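Local structure of acyl-CoA synthetase (AMP-forming)/AMP-acid ligase II-like protein (4GS5) at residues A281-D289 / K342-Q350. The protein probably activates carboxylic acids, perhaps medium-chain fatty acids, with ATP and joins them to coenzyme A, as other AMP-forming ligases of its family do. Numbering follows the deposited sequence.
With EDO (1,2-ethanediol), chain P.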
loop_
_atom_site.group_PDB
_atom_site.type_symbol
_atom_site.label_atom_id
_atom_site.label_comp_id
_atom_site.label_asym_id
_atom_site.label_seq_id
_atom_site.Cartn_x
_atom_site.Cartn_y
_atom_site.Cartn_z
ATOM N N ALA A 281 16.428 -6.609 29.145
ATOM C CA ALA A 281 15.451 -6.344 28.099
ATOM C C ALA A 281 14.789 -5.007 28.419
ATOM O O ALA A 281 14.820 -4.555 29.566
ATOM C CB ALA A 281 14.423 -7.465 28.025
ATOM N N PHE A 282 14.202 -4.368 27.414
ATOM C CA PHE A 282 13.527 -3.102 27.640
ATOM C C PHE A 282 12.533 -2.861 26.512
ATOM O O PHE A 282 12.607 -3.486 25.453
ATOM C CB PHE A 282 14.543 -1.957 27.646
ATOM C CG PHE A 282 15.058 -1.622 26.268
ATOM C CD1 PHE A 282 14.460 -0.624 25.509
ATOM C CD2 PHE A 282 16.105 -2.349 25.708
ATOM C CE1 PHE A 282 14.913 -0.331 24.220
ATOM C CE2 PHE A 282 16.559 -2.065 24.416
ATOM C CZ PHE A 282 15.961 -1.049 23.678
ATOM N N PHE A 283 11.606 -1.942 26.740
ATOM C CA PHE A 283 10.785 -1.434 25.650
ATOM C C PHE A 283 10.294 -0.043 26.003
ATOM O O PHE A 283 9.987 0.257 27.167
ATOM C CB PHE A 283 9.610 -2.381 25.309
ATOM C CG PHE A 283 8.656 -2.623 26.456
ATOM C CD1 PHE A 283 7.543 -1.804 26.640
ATOM C CD2 PHE A 283 8.871 -3.663 27.346
ATOM C CE1 PHE A 283 6.665 -2.020 27.683
ATOM C CE2 PHE A 283 7.996 -3.885 28.410
ATOM C CZ PHE A 283 6.884 -3.071 28.573
ATOM N N CYS A 284 10.262 0.820 25.000
ATOM C CA CYS A 284 9.626 2.112 25.161
ATOM C C CYS A 284 8.122 1.918 25.188
ATOM O O CYS A 284 7.586 1.021 24.539
ATOM C CB CYS A 284 10.025 3.049 24.024
ATOM S SG CYS A 284 11.684 3.683 24.247
ATOM N N TRP A 285 7.451 2.767 25.953
ATOM C CA TRP A 285 6.006 2.719 26.042
ATOM C C TRP A 285 5.513 4.131 26.332
ATOM O O TRP A 285 6.239 5.104 26.113
ATOM C CB TRP A 285 5.580 1.750 27.145
ATOM C CG TRP A 285 4.185 1.220 26.999
ATOM C CD1 TRP A 285 3.156 1.349 27.897
ATOM C CD2 TRP A 285 3.665 0.464 25.899
ATOM N NE1 TRP A 285 2.032 0.725 27.417
ATOM C CE2 TRP A 285 2.317 0.170 26.195
ATOM C CE3 TRP A 285 4.211 -0.009 24.705
ATOM C CZ2 TRP A 285 1.503 -0.572 25.329
ATOM C CZ3 TRP A 285 3.398 -0.744 23.841
ATOM C CH2 TRP A 285 2.060 -1.017 24.159
ATOM N N TRP A 286 4.275 4.257 26.795
ATOM C CA TRP A 286 3.729 5.589 27.031
ATOM C C TRP A 286 2.675 5.554 28.110
ATOM O O TRP A 286 2.159 4.490 28.471
ATOM C CB TRP A 286 3.119 6.157 25.756
ATOM C CG TRP A 286 1.972 5.345 25.287
ATOM C CD1 TRP A 286 2.029 4.226 24.487
ATOM C CD2 TRP A 286 0.586 5.552 25.592
ATOM N NE1 TRP A 286 0.762 3.736 24.277
ATOM C CE2 TRP A 286 -0.141 4.526 24.942
ATOM C CE3 TRP A 286 -0.112 6.498 26.354
ATOM C CZ2 TRP A 286 -1.531 4.421 25.033
ATOM C CZ3 TRP A 286 -1.490 6.395 26.442
ATOM C CH2 TRP A 286 -2.190 5.358 25.783
ATOM N N GLU A 287 2.348 6.722 28.635
ATOM C CA GLU A 287 1.232 6.797 29.565
ATOM C C GLU A 287 0.490 8.106 29.367
ATOM O O GLU A 287 1.036 9.060 28.807
ATOM C CB GLU A 287 1.694 6.618 31.013
ATOM C CG GLU A 287 2.615 7.702 31.517
ATOM C CD GLU A 287 2.998 7.481 32.968
ATOM O OE1 GLU A 287 4.130 7.020 33.222
ATOM O OE2 GLU A 287 2.160 7.761 33.855
ATOM N N PRO A 288 -0.781 8.132 29.768
ATOM C CA PRO A 288 -1.546 9.365 29.625
ATOM C C PRO A 288 -0.860 10.469 30.420
ATOM O O PRO A 288 -0.315 10.210 31.492
ATOM C CB PRO A 288 -2.894 9.016 30.259
ATOM C CG PRO A 288 -2.993 7.515 30.158
ATOM C CD PRO A 288 -1.584 7.018 30.300
ATOM N N ASP A 289 -0.860 11.681 29.882
ATOM C CA ASP A 289 -0.292 12.830 30.569
ATOM C C ASP A 289 -1.124 14.062 30.229
ATOM O O ASP A 289 -1.319 14.363 29.049
ATOM C CB ASP A 289 1.168 13.060 30.133
ATOM C CG ASP A 289 1.830 14.207 30.914
ATOM O OD1 ASP A 289 2.178 15.253 30.314
ATOM O OD2 ASP A 289 1.968 14.055 32.142
ATOM N N LYS A 342 6.195 -13.793 23.661
ATOM C CA LYS A 342 6.466 -12.412 23.322
ATOM C C LYS A 342 6.121 -11.537 24.524
ATOM O O LYS A 342 5.216 -11.860 25.303
ATOM C CB LYS A 342 5.652 -12.016 22.089
ATOM C CG LYS A 342 5.844 -12.986 20.928
ATOM C CD LYS A 342 4.955 -12.651 19.753
ATOM C CE LYS A 342 5.128 -13.681 18.631
ATOM N NZ LYS A 342 4.280 -13.332 17.445
ATOM N N ILE A 343 6.860 -10.449 24.694
ATOM C CA ILE A 343 6.551 -9.500 25.751
ATOM C C ILE A 343 5.123 -9.005 25.568
ATOM O O ILE A 343 4.778 -8.464 24.519
ATOM C CB ILE A 343 7.513 -8.289 25.723
ATOM C CG1 ILE A 343 8.952 -8.753 25.950
ATOM C CG2 ILE A 343 7.125 -7.247 26.786
ATOM C CD1 ILE A 343 9.989 -7.717 25.574
ATOM N N ASP A 344 4.282 -9.210 26.572
ATOM C CA ASP A 344 3.003 -8.525 26.594
ATOM C C ASP A 344 3.275 -7.161 27.208
ATOM O O ASP A 344 3.312 -7.025 28.434
ATOM C CB ASP A 344 1.991 -9.286 27.441
ATOM C CG ASP A 344 0.572 -8.753 27.280
ATOM O OD1 ASP A 344 0.401 -7.541 27.024
ATOM O OD2 ASP A 344 -0.376 -9.550 27.420
ATOM N N LYS A 345 3.484 -6.157 26.362
ATOM C CA LYS A 345 3.854 -4.829 26.847
ATOM C C LYS A 345 2.734 -4.178 27.639
ATOM O O LYS A 345 2.963 -3.650 28.728
ATOM C CB LYS A 345 4.296 -3.935 25.694
ATOM C CG LYS A 345 5.539 -4.468 24.998
ATOM C CD LYS A 345 5.936 -3.608 23.817
ATOM C CE LYS A 345 7.060 -4.277 23.025
ATOM N NZ LYS A 345 7.362 -3.535 21.778
ATOM N N ARG A 346 1.525 -4.227 27.092
ATOM C CA ARG A 346 0.344 -3.698 27.764
ATOM C C ARG A 346 0.137 -4.309 29.160
ATOM O O ARG A 346 -0.088 -3.586 30.132
ATOM C CB ARG A 346 -0.889 -3.904 26.882
ATOM C CG ARG A 346 -2.202 -3.460 27.498
ATOM C CD ARG A 346 -3.174 -3.039 26.409
ATOM N NE ARG A 346 -2.661 -1.875 25.689
ATOM C CZ ARG A 346 -2.961 -0.615 25.998
ATOM N NH1 ARG A 346 -2.442 0.389 25.301
ATOM N NH2 ARG A 346 -3.787 -0.360 27.006
ATOM N N ALA A 347 0.222 -5.632 29.263
ATOM C CA ALA A 347 0.030 -6.302 30.552
ATOM C C ALA A 347 1.164 -5.953 31.510
ATOM O O ALA A 347 0.935 -5.677 32.693
ATOM C CB ALA A 347 -0.068 -7.811 30.373
ATOM N N THR A 348 2.386 -5.952 30.982
ATOM C CA THR A 348 3.562 -5.552 31.750
ATOM C C THR A 348 3.368 -4.170 32.357
ATOM O O THR A 348 3.707 -3.943 33.523
ATOM C CB THR A 348 4.849 -5.564 30.886
ATOM O OG1 THR A 348 5.149 -6.909 30.490
ATOM C CG2 THR A 348 6.034 -5.009 31.665
ATOM N N PHE A 349 2.824 -3.242 31.576
ATOM C CA PHE A 349 2.701 -1.871 32.057
ATOM C C PHE A 349 1.669 -1.740 33.176
ATOM O O PHE A 349 1.936 -1.102 34.189
ATOM C CB PHE A 349 2.417 -0.885 30.920
ATOM C CG PHE A 349 2.719 0.532 31.281
ATOM C CD1 PHE A 349 4.030 0.960 31.395
ATOM C CD2 PHE A 349 1.698 1.429 31.537
ATOM C CE1 PHE A 349 4.322 2.256 31.746
ATOM C CE2 PHE A 349 1.981 2.741 31.892
ATOM C CZ PHE A 349 3.294 3.156 31.998
ATOM N N GLN A 350 0.501 -2.349 32.992
ATOM C CA GLN A 350 -0.549 -2.341 34.006
ATOM C C GLN A 350 -0.045 -2.879 35.338
ATOM O O GLN A 350 -0.401 -2.374 36.403
ATOM C CB GLN A 350 -1.737 -3.190 33.557
ATOM C CG GLN A 350 -2.659 -2.533 32.545
ATOM C CD GLN A 350 -3.779 -3.467 32.109
ATOM O OE1 GLN A 350 -3.602 -4.289 31.205
ATOM N NE2 GLN A 350 -4.934 -3.354 32.761
HETATM C C1 EDO P . 14.164 -6.668 23.613
HETATM O O1 EDO P . 14.741 -5.742 24.551
HETATM C C2 EDO P . 13.783 -7.968 24.306
HETATM O O2 EDO P . 14.993 -8.583 24.734
HETATM O O HOH W 1 8.203 -0.430 22.382
#
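Lys345 lays its aliphatic chain between the rings of Phe283 and Trp285 and makes a CH-pi contact with each. Its CG sits over the centre of the Phe283 ring, 3.7 Å from the centroid and 12° off the ring normal. Its CB lies over one face of Trp285, nearest at CZ3 (3.8 Å). The opposite face of Trp285 has CD1 of the next residue, Trp286, over its centre. With chi1 at -63°, Lys345 CG stands beside its own backbone N, and the extended chain runs past Phe283 toward the strand. There NZ reaches Cys284 O through one water.

The aromatic contacts continue along the helix. Trp285 CD1 lies over a face of Phe349, 3.5 Å from Phe349 CG; the five-membered ring of Trp285 and the Phe349 ring are inclined at 49°. Phe349 also packs against Glu287 CB. Tyr330 meets the Phe349 ring edge-to-face, and its hydroxyl is hydrogen-bonded to Glu287 OE1.

The contact belongs to the small C-terminal domain of this adenylating-enzyme family. Helix 345-351, at the end of the chain, packs on strand 282-289, an outer strand of a three-stranded sheet. On the other side of the strand, Phe282 and Cys284 meet helix 262-276.

Two apolar contacts lie round the Phe283 ring. Ile343 CG2 touches Phe283 CE2 (3.8 Å), and Thr348 CG2 meets the ring edge at CZ (3.7 Å). Replacing Phe283 by an alanine would remove the ring and would probably open a gap between Ile343, Thr348 and the Lys345 methylenes, leaving the lysine chain freer to turn.

No direct hydrogen bond joins the segments. Within 342-350, Asp344 is the N-cap: its OD1 accepts from Ala347 N (2.9 Å). Thr348 N and OG1 reach Asp344 O from opposite faces of its plane.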